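Local coordinates for protein glycosyl hydrolase 25 (Streptococcus pneumoniae, PDB 4FF5) that probably cleaves glycosidic bonds of peptidoglycan, as family 25 glycosyl hydrolases generally do, and participates as a virulence factor in host-cell invasion, at residues 207-212 with 231-236; 53-58 with 242-247; 186-191 with 220-225; 227-232 with 246-251. All blocks are in the same frame, centred on the assembly; numbering follows the deposited sequence.

Contact 1 of 4, residues 207-212 with 231-236; sequences PSYGSD and YTSKGK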
loop_
_atom_site.group_PDB
_atom_site.type_symbol
_atom_site.label_atom_id
_atom_site.label_comp_id
_atom_site.label_asym_id
_atom_site.label_seq_id
_atom_site.Cartn_x
_atom_site.Cartn_y
_atom_site.Cartn_z
ATOM N N PRO A 207 1.182 -10.273 2.113
ATOM C CA PRO A 207 0.998 -10.984 0.845
ATOM C C PRO A 207 0.980 -12.512 1.021
ATOM O O PRO A 207 1.739 -13.057 1.826
ATOM C CB PRO A 207 2.227 -10.570 0.039
ATOM C CG PRO A 207 3.310 -10.366 1.097
ATOM C CD PRO A 207 2.580 -9.810 2.305
ATOM N N SER A 208 0.121 -13.197 0.269
ATOM C CA SER A 208 0.227 -14.662 0.151
ATOM C C SER A 208 -0.486 -15.078 -1.130
ATOM O O SER A 208 -1.695 -14.934 -1.223
ATOM C CB SER A 208 -0.408 -15.356 1.357
ATOM O OG SER A 208 -0.293 -16.763 1.257
ATOM N N TYR A 209 0.280 -15.547 -2.122
ATOM C CA TYR A 209 -0.253 -15.731 -3.474
ATOM C C TYR A 209 -0.660 -17.142 -3.867
ATOM O O TYR A 209 -1.289 -17.314 -4.912
ATOM C CB TYR A 209 0.740 -15.252 -4.542
ATOM C CG TYR A 209 1.143 -13.788 -4.502
ATOM C CD1 TYR A 209 0.468 -12.860 -3.700
ATOM C CD2 TYR A 209 2.213 -13.337 -5.283
ATOM C CE1 TYR A 209 0.862 -11.527 -3.663
ATOM C CE2 TYR A 209 2.599 -12.002 -5.272
ATOM C CZ TYR A 209 1.917 -11.104 -4.457
ATOM O OH TYR A 209 2.319 -9.788 -4.444
ATOM N N GLY A 210 -0.295 -18.139 -3.060
ATOM C CA GLY A 210 -0.314 -19.527 -3.521
ATOM C C GLY A 210 0.495 -19.617 -4.805
ATOM O O GLY A 210 1.663 -19.241 -4.834
ATOM N N SER A 211 -0.150 -20.088 -5.871
ATOM C CA SER A 211 0.471 -20.231 -7.195
ATOM C C SER A 211 0.493 -18.924 -8.005
ATOM O O SER A 211 1.130 -18.862 -9.074
ATOM C CB SER A 211 -0.275 -21.291 -8.015
ATOM O OG SER A 211 -1.528 -20.783 -8.455
ATOM N N ASP A 212 -0.211 -17.901 -7.506
ATOM C CA ASP A 212 -0.318 -16.594 -8.171
ATOM C C ASP A 212 -1.134 -16.670 -9.477
ATOM O O ASP A 212 -0.667 -16.281 -10.552
ATOM C CB ASP A 212 1.062 -15.988 -8.425
ATOM C CG ASP A 212 1.042 -14.476 -8.399
ATOM O OD1 ASP A 212 -0.029 -13.894 -8.142
ATOM O OD2 ASP A 212 2.093 -13.862 -8.639
ATOM N N TYR A 231 -3.481 -10.945 -2.323
ATOM C CA TYR A 231 -3.655 -12.357 -2.694
ATOM C C TYR A 231 -3.097 -12.800 -4.051
ATOM O O TYR A 231 -2.978 -13.999 -4.308
ATOM C CB TYR A 231 -5.110 -12.823 -2.506
ATOM C CG TYR A 231 -6.148 -12.261 -3.477
ATOM C CD1 TYR A 231 -6.295 -12.779 -4.761
ATOM C CD2 TYR A 231 -7.019 -11.243 -3.073
ATOM C CE1 TYR A 231 -7.263 -12.288 -5.640
ATOM C CE2 TYR A 231 -7.996 -10.748 -3.934
ATOM C CZ TYR A 231 -8.123 -11.276 -5.199
ATOM O OH TYR A 231 -9.102 -10.774 -6.036
ATOM N N THR A 232 -2.770 -11.840 -4.920
ATOM C CA THR A 232 -2.180 -12.146 -6.223
ATOM C C THR A 232 -1.456 -10.915 -6.772
ATOM O O THR A 232 -1.772 -9.779 -6.389
ATOM C CB THR A 232 -3.248 -12.655 -7.239
ATOM O OG1 THR A 232 -2.607 -13.115 -8.421
ATOM C CG2 THR A 232 -4.260 -11.560 -7.598
ATOM N N SER A 233 -0.467 -11.148 -7.632
ATOM C CA SER A 233 0.144 -10.076 -8.424
ATOM C C SER A 233 -0.339 -10.123 -9.877
ATOM O O SER A 233 0.141 -9.362 -10.722
ATOM C CB SER A 233 1.676 -10.169 -8.360
ATOM O OG SER A 233 2.180 -11.292 -9.077
ATOM N N LYS A 234 -1.276 -11.022 -10.171
ATOM C CA LYS A 234 -1.686 -11.285 -11.554
ATOM C C LYS A 234 -3.186 -11.175 -11.736
ATOM O O LYS A 234 -3.788 -11.878 -12.536
ATOM C CB LYS A 234 -1.134 -12.631 -12.026
ATOM C CG LYS A 234 0.365 -12.705 -11.764
ATOM C CD LYS A 234 1.102 -13.726 -12.596
ATOM C CE LYS A 234 2.580 -13.365 -12.597
ATOM N NZ LYS A 234 3.439 -14.461 -13.139
ATOM N N GLY A 235 -3.786 -10.277 -10.969
ATOM C CA GLY A 235 -5.188 -9.968 -11.127
ATOM C C GLY A 235 -5.480 -9.232 -12.426
ATOM O O GLY A 235 -4.588 -8.644 -13.047
ATOM N N LYS A 236 -6.735 -9.309 -12.854
ATOM C CA LYS A 236 -7.207 -8.590 -14.039
ATOM C C LYS A 236 -8.509 -7.926 -13.676
ATOM O O LYS A 236 -9.448 -8.607 -13.255
ATOM C CB LYS A 236 -7.413 -9.546 -15.222
ATOM C CG LYS A 236 -6.127 -10.194 -15.717
ATOM C CD LYS A 236 -5.387 -9.305 -16.703
ATOM C CE LYS A 236 -3.961 -9.783 -16.902
ATOM N NZ LYS A 236 -3.389 -9.253 -18.169
#
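T232 and S233 offer their hydroxyls to the carboxylate of D212 through different first torsions: OG1 of T232 stands opposite its own backbone N (chi1 -172°), whereas OG of S233 sits between its N and carbonyl carbon (chi1 70°). T232 OG1 donates to D212 OD1 at 2.7 Å, nearly along the C-O axis. The same oxygen takes S233 N on its syn lone pair, 2.8 Å away at an N-H...O angle of 162°. On the other branch, S233 OG reaches the syn side of D212 OD2 at 2.6 Å, so three bonds fix the rotation of the carboxylate. T232 OG1 also accepts from K234 N (3.0 Å), an ST turn that fixes the hydroxyl. Beside this cluster the Y209 ring lies over the strand end, with S233 N 3.9 Å above its centre; its OH bonds to Q230. Further back, Y209 CA points its hydrogen at Y231 O, 3.3 Å away. Y209 and D212 are held by a type II' beta turn, with D212 N 2.9 Å from Y209 O and G210 at positive phi. Both segments lie where strands 203-207 and 228-232 end, the C-terminal rim on which TIM-barrel enzymes carry their active sites.

Contact 2 of 4, residues 53-58 with 242-247; sequences PIIDLS and HDLDIN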
loop_
_atom_site.group_PDB
_atom_site.type_symbol
_atom_site.label_atom_id
_atom_site.label_comp_id
_atom_site.label_asym_id
_atom_site.label_seq_id
_atom_site.Cartn_x
_atom_site.Cartn_y
_atom_site.Cartn_z
ATOM N N PRO A 53 -12.719 -5.420 -5.167
ATOM C CA PRO A 53 -11.397 -5.619 -4.570
ATOM C C PRO A 53 -10.644 -4.307 -4.312
ATOM O O PRO A 53 -10.989 -3.266 -4.883
ATOM C CB PRO A 53 -10.664 -6.430 -5.634
ATOM C CG PRO A 53 -11.303 -6.042 -6.910
ATOM C CD PRO A 53 -12.753 -5.811 -6.588
ATOM N N ILE A 54 -9.642 -4.374 -3.438
ATOM C CA ILE A 54 -8.705 -3.275 -3.218
ATOM C C ILE A 54 -7.453 -3.546 -4.059
ATOM O O ILE A 54 -6.877 -4.640 -3.994
ATOM C CB ILE A 54 -8.327 -3.151 -1.725
ATOM C CG1 ILE A 54 -9.572 -2.772 -0.884
ATOM C CG2 ILE A 54 -7.154 -2.187 -1.522
ATOM C CD1 ILE A 54 -9.462 -3.231 0.563
ATOM N N ILE A 55 -7.039 -2.557 -4.851
ATOM C CA ILE A 55 -5.830 -2.695 -5.649
ATOM C C ILE A 55 -4.672 -1.883 -5.064
ATOM O O ILE A 55 -4.865 -0.975 -4.241
ATOM C CB ILE A 55 -6.058 -2.301 -7.137
ATOM C CG1 ILE A 55 -6.328 -0.787 -7.257
ATOM C CG2 ILE A 55 -7.173 -3.159 -7.741
ATOM C CD1 ILE A 55 -6.455 -0.289 -8.695
ATOM N N ASP A 56 -3.460 -2.273 -5.447
ATOM C CA ASP A 56 -2.289 -1.425 -5.262
ATOM C C ASP A 56 -1.598 -1.254 -6.615
ATOM O O ASP A 56 -1.598 -2.173 -7.453
ATOM C CB ASP A 56 -1.361 -1.899 -4.127
ATOM C CG ASP A 56 -0.762 -3.284 -4.375
ATOM O OD1 ASP A 56 -1.348 -4.286 -3.899
ATOM O OD2 ASP A 56 0.292 -3.362 -5.055
ATOM N N LEU A 57 -1.060 -0.053 -6.817
ATOM C CA LEU A 57 -0.540 0.403 -8.092
ATOM C C LEU A 57 0.736 1.162 -7.837
ATOM O O LEU A 57 0.926 1.735 -6.751
ATOM C CB LEU A 57 -1.506 1.405 -8.733
ATOM C CG LEU A 57 -2.855 0.971 -9.226
ATOM C CD1 LEU A 57 -3.673 2.228 -9.463
ATOM C CD2 LEU A 57 -2.691 0.191 -10.525
ATOM N N SER A 58 1.584 1.179 -8.855
ATOM C CA SER A 58 2.854 1.898 -8.839
ATOM C C SER A 58 3.092 2.479 -10.247
ATOM O O SER A 58 2.236 2.335 -11.138
ATOM C CB SER A 58 4.007 0.941 -8.472
ATOM O OG SER A 58 4.294 0.091 -9.563
ATOM N N HIS A 242 -3.429 -5.076 -18.103
ATOM C CA HIS A 242 -2.279 -5.821 -17.593
ATOM C C HIS A 242 -2.474 -6.271 -16.174
ATOM O O HIS A 242 -3.486 -5.944 -15.552
ATOM C CB HIS A 242 -1.013 -4.984 -17.731
ATOM C CG HIS A 242 -0.919 -4.273 -19.055
ATOM N ND1 HIS A 242 -0.808 -4.941 -20.221
ATOM C CD2 HIS A 242 -0.980 -2.916 -19.377
ATOM C CE1 HIS A 242 -0.782 -4.058 -21.242
ATOM N NE2 HIS A 242 -0.884 -2.817 -20.724
ATOM N N ASP A 243 -1.495 -7.023 -15.674
ATOM C CA ASP A 243 -1.512 -7.613 -14.326
ATOM C C ASP A 243 -1.652 -6.579 -13.215
ATOM O O ASP A 243 -1.002 -5.526 -13.255
ATOM C CB ASP A 243 -0.229 -8.421 -14.097
ATOM C CG ASP A 243 -0.227 -9.735 -14.834
ATOM O OD1 ASP A 243 -1.267 -10.125 -15.370
ATOM O OD2 ASP A 243 0.828 -10.390 -14.876
ATOM N N LEU A 244 -2.486 -6.888 -12.219
ATOM C CA LEU A 244 -2.647 -6.018 -11.053
ATOM C C LEU A 244 -2.520 -6.783 -9.743
ATOM O O LEU A 244 -3.030 -7.914 -9.602
ATOM C CB LEU A 244 -4.019 -5.335 -11.063
ATOM C CG LEU A 244 -4.250 -4.111 -11.944
ATOM C CD1 LEU A 244 -5.720 -3.717 -11.908
ATOM C CD2 LEU A 244 -3.349 -2.972 -11.480
ATOM N N ASP A 245 -1.874 -6.144 -8.777
ATOM C CA ASP A 245 -1.911 -6.623 -7.407
ATOM C C ASP A 245 -3.311 -6.422 -6.862
ATOM O O ASP A 245 -3.805 -5.280 -6.847
ATOM C CB ASP A 245 -0.969 -5.807 -6.516
ATOM C CG ASP A 245 0.512 -6.059 -6.790
ATOM O OD1 ASP A 245 1.347 -5.281 -6.254
ATOM O OD2 ASP A 245 0.863 -7.007 -7.523
ATOM N N ILE A 246 -3.920 -7.497 -6.344
ATOM C CA ILE A 246 -5.252 -7.402 -5.751
ATOM C C ILE A 246 -5.216 -7.832 -4.294
ATOM O O ILE A 246 -4.495 -8.769 -3.916
ATOM C CB ILE A 246 -6.339 -8.245 -6.477
ATOM C CG1 ILE A 246 -6.194 -8.157 -7.994
ATOM C CG2 ILE A 246 -7.728 -7.827 -5.989
ATOM C CD1 ILE A 246 -6.376 -6.772 -8.564
ATOM N N ASN A 247 -6.001 -7.108 -3.508
ATOM C CA ASN A 247 -6.061 -7.244 -2.072
ATOM C C ASN A 247 -7.503 -7.418 -1.617
ATOM O O ASN A 247 -8.456 -6.954 -2.274
ATOM C CB ASN A 247 -5.480 -5.977 -1.417
ATOM C CG ASN A 247 -4.090 -5.653 -1.918
ATOM O OD1 ASN A 247 -3.109 -6.188 -1.420
ATOM N ND2 ASN A 247 -4.002 -4.805 -2.943
HETATM O O HOH W 1 -0.508 -3.634 -9.413
#
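D56 and N247 meet through side chains across the antiparallel seam that joins strand 54-57 to strand 244-249, closing the barrel of this TIM-type fold between its first and last strands. The amide ND2 of N247 gives one hydrogen to D56 OD1 at 2.9 Å; the bond is almost straight (173°), lies in the amide plane and uses the anti lone pair of the carboxylate. Its second hydrogen goes to I54 O at 3.1 Å, approaching from above the carbonyl plane. That carbonyl also receives N247 N, so two donors from one residue grip it. D56 is set for this by a chi1 of 62°, CG lying between its backbone N and carbonyl carbon, which leans the carboxylate across towards D245; D56 OD2 comes 2.5 Å from D245 OD1. The backbone ladder beneath is firm at I54 and N247 (I54 N to N247 O, 3.1 Å) but weak between D56 N and D245 O. In the next shell, Q230 NE2 donates to D56 OD1 and W205 NE1 to N247 OD1, so side chains from strands 228-232 and 203-207 position both polar groups. On the face of I55 and I246 the contact is apolar: I55 CG2 touches I246 CD1. Just before the strand, P53 CB presses on I246 CG2 at 3.3 Å, a tight carbon contact. At the loose D56/D245 step, a water bridges the backbones, donating to D56 O (2.7 Å) and accepting from D245 N (2.9 Å).

Contact 3 of 4, residues 186-191 with 220-225; sequences VGVYFM and PKTDLD. With EDO (1,2-ethanediol), chain G.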
loop_
_atom_site.group_PDB
_atom_site.type_symbol
_atom_site.label_atom_id
_atom_site.label_comp_id
_atom_site.label_asym_id
_atom_site.label_seq_id
_atom_site.Cartn_x
_atom_site.Cartn_y
_atom_site.Cartn_z
ATOM N N VAL A 186 4.332 -6.875 5.088
ATOM C CA VAL A 186 5.485 -7.774 5.243
ATOM C C VAL A 186 5.040 -9.233 5.075
ATOM O O VAL A 186 3.959 -9.608 5.536
ATOM C CB VAL A 186 6.223 -7.498 6.594
ATOM C CG1 VAL A 186 5.336 -7.732 7.817
ATOM C CG2 VAL A 186 7.531 -8.287 6.695
ATOM N N GLY A 187 5.853 -10.043 4.402
ATOM C CA GLY A 187 5.541 -11.481 4.278
ATOM C C GLY A 187 5.780 -12.176 5.614
ATOM O O GLY A 187 6.559 -11.692 6.459
ATOM N N VAL A 188 5.124 -13.322 5.821
ATOM C CA VAL A 188 5.215 -14.009 7.112
ATOM C C VAL A 188 6.652 -14.507 7.385
ATOM O O VAL A 188 7.203 -14.317 8.491
ATOM C CB VAL A 188 4.207 -15.176 7.202
ATOM C CG1 VAL A 188 4.468 -15.993 8.462
ATOM C CG2 VAL A 188 2.775 -14.632 7.195
ATOM N N TYR A 189 7.246 -15.142 6.387
ATOM C CA TYR A 189 8.590 -15.681 6.561
ATOM C C TYR A 189 9.624 -14.587 6.824
ATOM O O TYR A 189 10.490 -14.744 7.682
ATOM C CB TYR A 189 8.983 -16.512 5.345
ATOM C CG TYR A 189 8.143 -17.748 5.159
ATOM C CD1 TYR A 189 8.098 -18.740 6.137
ATOM C CD2 TYR A 189 7.395 -17.922 4.001
ATOM C CE1 TYR A 189 7.316 -19.873 5.970
ATOM C CE2 TYR A 189 6.609 -19.051 3.822
ATOM C CZ TYR A 189 6.582 -20.025 4.807
ATOM O OH TYR A 189 5.801 -21.146 4.614
ATOM N N PHE A 190 9.524 -13.476 6.096
ATOM C CA PHE A 190 10.436 -12.355 6.311
ATOM C C PHE A 190 10.306 -11.803 7.737
ATOM O O PHE A 190 11.304 -11.601 8.434
ATOM C CB PHE A 190 10.192 -11.233 5.282
ATOM C CG PHE A 190 11.281 -10.195 5.266
ATOM C CD1 PHE A 190 12.361 -10.322 4.398
ATOM C CD2 PHE A 190 11.258 -9.128 6.149
ATOM C CE1 PHE A 190 13.387 -9.388 4.394
ATOM C CE2 PHE A 190 12.288 -8.183 6.153
ATOM C CZ PHE A 190 13.356 -8.314 5.267
ATOM N N MET A 191 9.064 -11.548 8.140
ATOM C CA MET A 191 8.735 -11.050 9.466
ATOM C C MET A 191 9.360 -11.933 10.546
ATOM O O MET A 191 9.975 -11.419 11.473
ATOM C CB MET A 191 7.204 -11.010 9.637
ATOM C CG MET A 191 6.728 -10.743 11.060
ATOM S SD MET A 191 4.944 -10.492 11.092
ATOM C CE MET A 191 4.372 -12.171 10.843
ATOM N N PRO A 220 -2.563 -15.696 4.420
ATOM C CA PRO A 220 -1.304 -15.600 5.172
ATOM C C PRO A 220 -1.148 -16.688 6.242
ATOM O O PRO A 220 -2.069 -16.914 7.023
ATOM C CB PRO A 220 -1.392 -14.216 5.793
ATOM C CG PRO A 220 -2.175 -13.406 4.789
ATOM C CD PRO A 220 -3.231 -14.379 4.308
ATOM N N LYS A 221 0.011 -17.354 6.257
ATOM C CA LYS A 221 0.244 -18.490 7.156
ATOM C C LYS A 221 0.769 -18.004 8.506
ATOM O O LYS A 221 1.928 -18.233 8.870
ATOM C CB LYS A 221 1.187 -19.528 6.522
ATOM C CG LYS A 221 0.609 -20.222 5.299
ATOM C CD LYS A 221 1.672 -21.042 4.581
ATOM C CE LYS A 221 1.458 -21.047 3.068
ATOM N NZ LYS A 221 0.571 -22.164 2.646
ATOM N N THR A 222 -0.085 -17.270 9.208
ATOM C CA THR A 222 0.238 -16.725 10.526
ATOM C C THR A 222 -1.023 -16.570 11.357
ATOM O O THR A 222 -2.115 -16.425 10.802
ATOM C CB THR A 222 0.963 -15.362 10.449
ATOM O OG1 THR A 222 1.223 -14.902 11.781
ATOM C CG2 THR A 222 0.119 -14.286 9.696
ATOM N N ASP A 223 -0.876 -16.600 12.679
ATOM C CA ASP A 223 -1.994 -16.297 13.549
ATOM C C ASP A 223 -1.929 -14.851 14.041
ATOM O O ASP A 223 -2.667 -14.484 14.950
ATOM C CB ASP A 223 -2.069 -17.280 14.720
ATOM C CG ASP A 223 -0.899 -17.141 15.681
ATOM O OD1 ASP A 223 -0.088 -16.207 15.514
ATOM O OD2 ASP A 223 -0.798 -17.971 16.603
ATOM N N LEU A 224 -1.038 -14.044 13.449
ATOM C CA LEU A 224 -1.018 -12.594 13.700
ATOM C C LEU A 224 -2.301 -12.000 13.100
ATOM O O LEU A 224 -2.679 -12.430 12.018
ATOM C CB LEU A 224 0.228 -11.953 13.063
ATOM C CG LEU A 224 0.388 -10.431 13.174
ATOM C CD1 LEU A 224 0.679 -10.027 14.610
ATOM C CD2 LEU A 224 1.483 -9.922 12.245
ATOM N N ASP A 225 -2.944 -11.033 13.777
ATOM C CA ASP A 225 -4.218 -10.445 13.286
ATOM C C ASP A 225 -4.095 -9.334 12.224
ATOM O O ASP A 225 -4.268 -8.127 12.498
ATOM C CB ASP A 225 -5.081 -9.945 14.447
ATOM C CG ASP A 225 -4.600 -8.628 15.001
ATOM O OD1 ASP A 225 -3.389 -8.505 15.276
ATOM O OD2 ASP A 225 -5.436 -7.706 15.158
HETATM C C1 EDO G . 12.142 -17.490 6.632
HETATM O O1 EDO G . 12.795 -16.265 6.248
HETATM C C2 EDO G . 11.942 -17.516 8.140
HETATM O O2 EDO G . 10.531 -17.496 8.376
#
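V188, in the first turn of the helix that follows barrel strand 182-186, packs against T222 in the long loop between strands 203-207 and 228-232. G187 occupies the N-cap position, and M191 N returns to G187 O at 3.0 Å, so V188 and M191 lie one turn apart and both present their side chains to the loop. The two methyls of V188 divide the work: CG2 meets T222 CG2 at 3.7 Å, while CG1, placed opposite the backbone N by a chi1 of 172°, rests 3.4 Å from K221 O. M191 runs extended through chi2 and bends only at chi3 (74°), which brings SD to 3.7 Å from L224 CD2; CE lies close to the same methyl. In the barrel this is an outer layer: V188 and T222 both lean on I206 of strand 203-207, and L224 on V204 of that strand, so helix and loop meet over the strand they share. The loop keeps its shape by local bonds. T222 OG1 accepts L224 N at 2.9 Å in an ST turn, and K221 is the centre of an inverse gamma turn whose bond, T222 N to P220 O, is weak. At the exposed margin, K221 CD passes 4.1 Å from Y189 OH, the two side chains slanting past each other. A 1,2-ethanediol, probably from the crystallisation liquor, donates from both hydroxyls to Y189 O, the nearer being O2 at 2.8 Å; O2 also lies in the plane of the Y189 ring, at its edge.

Contact 4 of 4, residues 227-232 with 246-251; sequences DIHQYT and INVISP
I228 faces I249, and Q230 faces N247, in non-hydrogen-bonded antiparallel pairs of two strands whose N-to-C directions differ by 149°, with H229 and V248 as the hydrogen-bonded pair between them. H229 N to V248 O (2.9 Å) and V248 N to H229 O (3.0 Å) complete that pair. The register then slips by one residue: I246 O accepts Y231 N at 2.9 Å, yet I246 N donates to T232 O, a beta bulge at Y231. The bulge lets the Y231 side chain lie alongside I246. With CG between backbone N and carbonyl carbon (chi1 70°), the ring covers the isoleucine; I246 CB sits 4.2 Å from the ring centroid, 29° off the normal, an off-centre CH-pi contact, and I246 CG2 lies 3.3 Å from Y231 OH. Towards H229, Y231 CB lies 3.3 Å above one face of the imidazole, whose NE2 donates to S208 O. On the opposite sheet face Q230 and N247 run side by side, and N247 OD1 closes to 3.1 Å on Q230 CB while accepting from W205; Q230 OE1 takes bonds from Y209 and Y185. I228 CD1 touches N247 CB, the two side chains slanting past each other. Beyond the strand, S250 N still donates to D227 O, from above its carbonyl plane, and OD2 of D227 accepts from S203 OG and forms a salt bridge with K261 of helix 255-263. An antiparallel last strand, following a strand with no intervening helix, is characteristic of the (beta/alpha)5(beta)3 barrel of family 25.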
loop_
_atom_site.group_PDB
_atom_site.type_symbol
_atom_site.label_atom_id
_atom_site.label_comp_id
_atom_site.label_asym_id
_atom_site.label_seq_id
_atom_site.Cartn_x
_atom_site.Cartn_y
_atom_site.Cartn_z
ATOM N N ASP A 227 -5.073 -7.035 8.806
ATOM C CA ASP A 227 -6.291 -6.401 8.318
ATOM C C ASP A 227 -6.545 -6.656 6.840
ATOM O O ASP A 227 -7.685 -6.632 6.370
ATOM C CB ASP A 227 -6.193 -4.886 8.517
ATOM C CG ASP A 227 -6.389 -4.466 9.948
ATOM O OD1 ASP A 227 -6.970 -5.234 10.737
ATOM O OD2 ASP A 227 -5.976 -3.337 10.287
ATOM N N ILE A 228 -5.477 -6.874 6.084
ATOM C CA ILE A 228 -5.615 -6.884 4.625
ATOM C C ILE A 228 -4.573 -7.848 4.025
ATOM O O ILE A 228 -3.463 -7.982 4.537
ATOM C CB ILE A 228 -5.565 -5.427 4.059
ATOM C CG1 ILE A 228 -5.716 -5.395 2.525
ATOM C CG2 ILE A 228 -4.355 -4.657 4.592
ATOM C CD1 ILE A 228 -6.128 -4.039 1.964
ATOM N N HIS A 229 -4.991 -8.531 2.964
ATOM C CA HIS A 229 -4.269 -9.641 2.357
ATOM C C HIS A 229 -4.056 -9.382 0.888
ATOM O O HIS A 229 -5.010 -9.225 0.107
ATOM C CB HIS A 229 -5.059 -10.928 2.614
ATOM C CG HIS A 229 -4.639 -12.118 1.779
ATOM N ND1 HIS A 229 -5.512 -13.087 1.432
ATOM C CD2 HIS A 229 -3.395 -12.492 1.243
ATOM C CE1 HIS A 229 -4.879 -14.017 0.698
ATOM N NE2 HIS A 229 -3.583 -13.661 0.588
ATOM N N GLN A 230 -2.796 -9.321 0.488
ATOM C CA GLN A 230 -2.471 -9.210 -0.915
ATOM C C GLN A 230 -2.463 -10.609 -1.529
ATOM O O GLN A 230 -1.539 -11.390 -1.272
ATOM C CB GLN A 230 -1.108 -8.572 -1.088
ATOM C CG GLN A 230 -0.880 -8.092 -2.519
ATOM C CD GLN A 230 0.511 -7.545 -2.691
ATOM O OE1 GLN A 230 1.507 -8.296 -2.576
ATOM N NE2 GLN A 230 0.610 -6.244 -3.013
ATOM N N TYR A 231 -3.481 -10.945 -2.323
ATOM C CA TYR A 231 -3.655 -12.357 -2.694
ATOM C C TYR A 231 -3.097 -12.800 -4.051
ATOM O O TYR A 231 -2.978 -13.999 -4.308
ATOM C CB TYR A 231 -5.110 -12.823 -2.506
ATOM C CG TYR A 231 -6.148 -12.261 -3.477
ATOM C CD1 TYR A 231 -6.295 -12.779 -4.761
ATOM C CD2 TYR A 231 -7.019 -11.243 -3.073
ATOM C CE1 TYR A 231 -7.263 -12.288 -5.640
ATOM C CE2 TYR A 231 -7.996 -10.748 -3.934
ATOM C CZ TYR A 231 -8.123 -11.276 -5.199
ATOM O OH TYR A 231 -9.102 -10.774 -6.036
ATOM N N THR A 232 -2.770 -11.840 -4.920
ATOM C CA THR A 232 -2.180 -12.146 -6.223
ATOM C C THR A 232 -1.456 -10.915 -6.772
ATOM O O THR A 232 -1.772 -9.779 -6.389
ATOM C CB THR A 232 -3.248 -12.655 -7.239
ATOM O OG1 THR A 232 -2.607 -13.115 -8.421
ATOM C CG2 THR A 232 -4.260 -11.560 -7.598
ATOM N N ILE A 246 -3.920 -7.497 -6.344
ATOM C CA ILE A 246 -5.252 -7.402 -5.751
ATOM C C ILE A 246 -5.216 -7.832 -4.294
ATOM O O ILE A 246 -4.495 -8.769 -3.916
ATOM C CB ILE A 246 -6.339 -8.245 -6.477
ATOM C CG1 ILE A 246 -6.194 -8.157 -7.994
ATOM C CG2 ILE A 246 -7.728 -7.827 -5.989
ATOM C CD1 ILE A 246 -6.376 -6.772 -8.564
ATOM N N ASN A 247 -6.001 -7.108 -3.508
ATOM C CA ASN A 247 -6.061 -7.244 -2.072
ATOM C C ASN A 247 -7.503 -7.418 -1.617
ATOM O O ASN A 247 -8.456 -6.954 -2.274
ATOM C CB ASN A 247 -5.480 -5.977 -1.417
ATOM C CG ASN A 247 -4.090 -5.653 -1.918
ATOM O OD1 ASN A 247 -3.109 -6.188 -1.420
ATOM N ND2 ASN A 247 -4.002 -4.805 -2.943
ATOM N N VAL A 248 -7.670 -8.055 -0.471
ATOM C CA VAL A 248 -8.986 -8.100 0.167
ATOM C C VAL A 248 -8.825 -7.850 1.679
ATOM O O VAL A 248 -7.804 -8.198 2.259
ATOM C CB VAL A 248 -9.698 -9.439 -0.161
ATOM C CG1 VAL A 248 -9.003 -10.606 0.540
ATOM C CG2 VAL A 248 -11.171 -9.390 0.213
ATOM N N ILE A 249 -9.809 -7.194 2.294
ATOM C CA ILE A 249 -9.908 -7.166 3.762
ATOM C C ILE A 249 -9.961 -8.633 4.270
ATOM O O ILE A 249 -10.668 -9.470 3.705
ATOM C CB ILE A 249 -11.168 -6.383 4.227
ATOM C CG1 ILE A 249 -11.124 -4.889 3.821
ATOM C CG2 ILE A 249 -11.403 -6.531 5.735
ATOM C CD1 ILE A 249 -9.875 -4.134 4.224
ATOM N N SER A 250 -9.213 -8.954 5.318
ATOM C CA SER A 250 -9.202 -10.331 5.837
ATOM C C SER A 250 -10.607 -10.763 6.286
ATOM O O SER A 250 -11.271 -10.007 6.990
ATOM C CB SER A 250 -8.228 -10.452 7.007
ATOM O OG SER A 250 -8.493 -11.644 7.728
ATOM N N PRO A 251 -11.077 -11.965 5.860
ATOM C CA PRO A 251 -12.362 -12.469 6.356
ATOM C C PRO A 251 -12.380 -12.714 7.867
ATOM O O PRO A 251 -13.443 -12.994 8.425
ATOM C CB PRO A 251 -12.536 -13.795 5.597
ATOM C CG PRO A 251 -11.773 -13.578 4.331
ATOM C CD PRO A 251 -10.542 -12.842 4.802
#

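How the contacts relate
Contacts 2 and 4 form the buried core, flanking strand 244-249 and sharing I246 and N247; their centres lie about 10 Å apart, and D56 OD1 with Q230 NE2 ties them across the barrel interior. Contact 1, at the surface, shares Y231 and T232 with contact 4 and exchanges strand ladders for a carboxylate gripped by hydroxyls and a backbone N-H. Contact 3, partly buried on the outside of the barrel, differs in chemistry: its segments meet through methyls, a thioether and a lysine chain, without a polar bond between them. It touches contact 1 through P207 with V186, and contact 4 through P220 with H229, but stays about 10 Å from contact 2 at the nearest atoms.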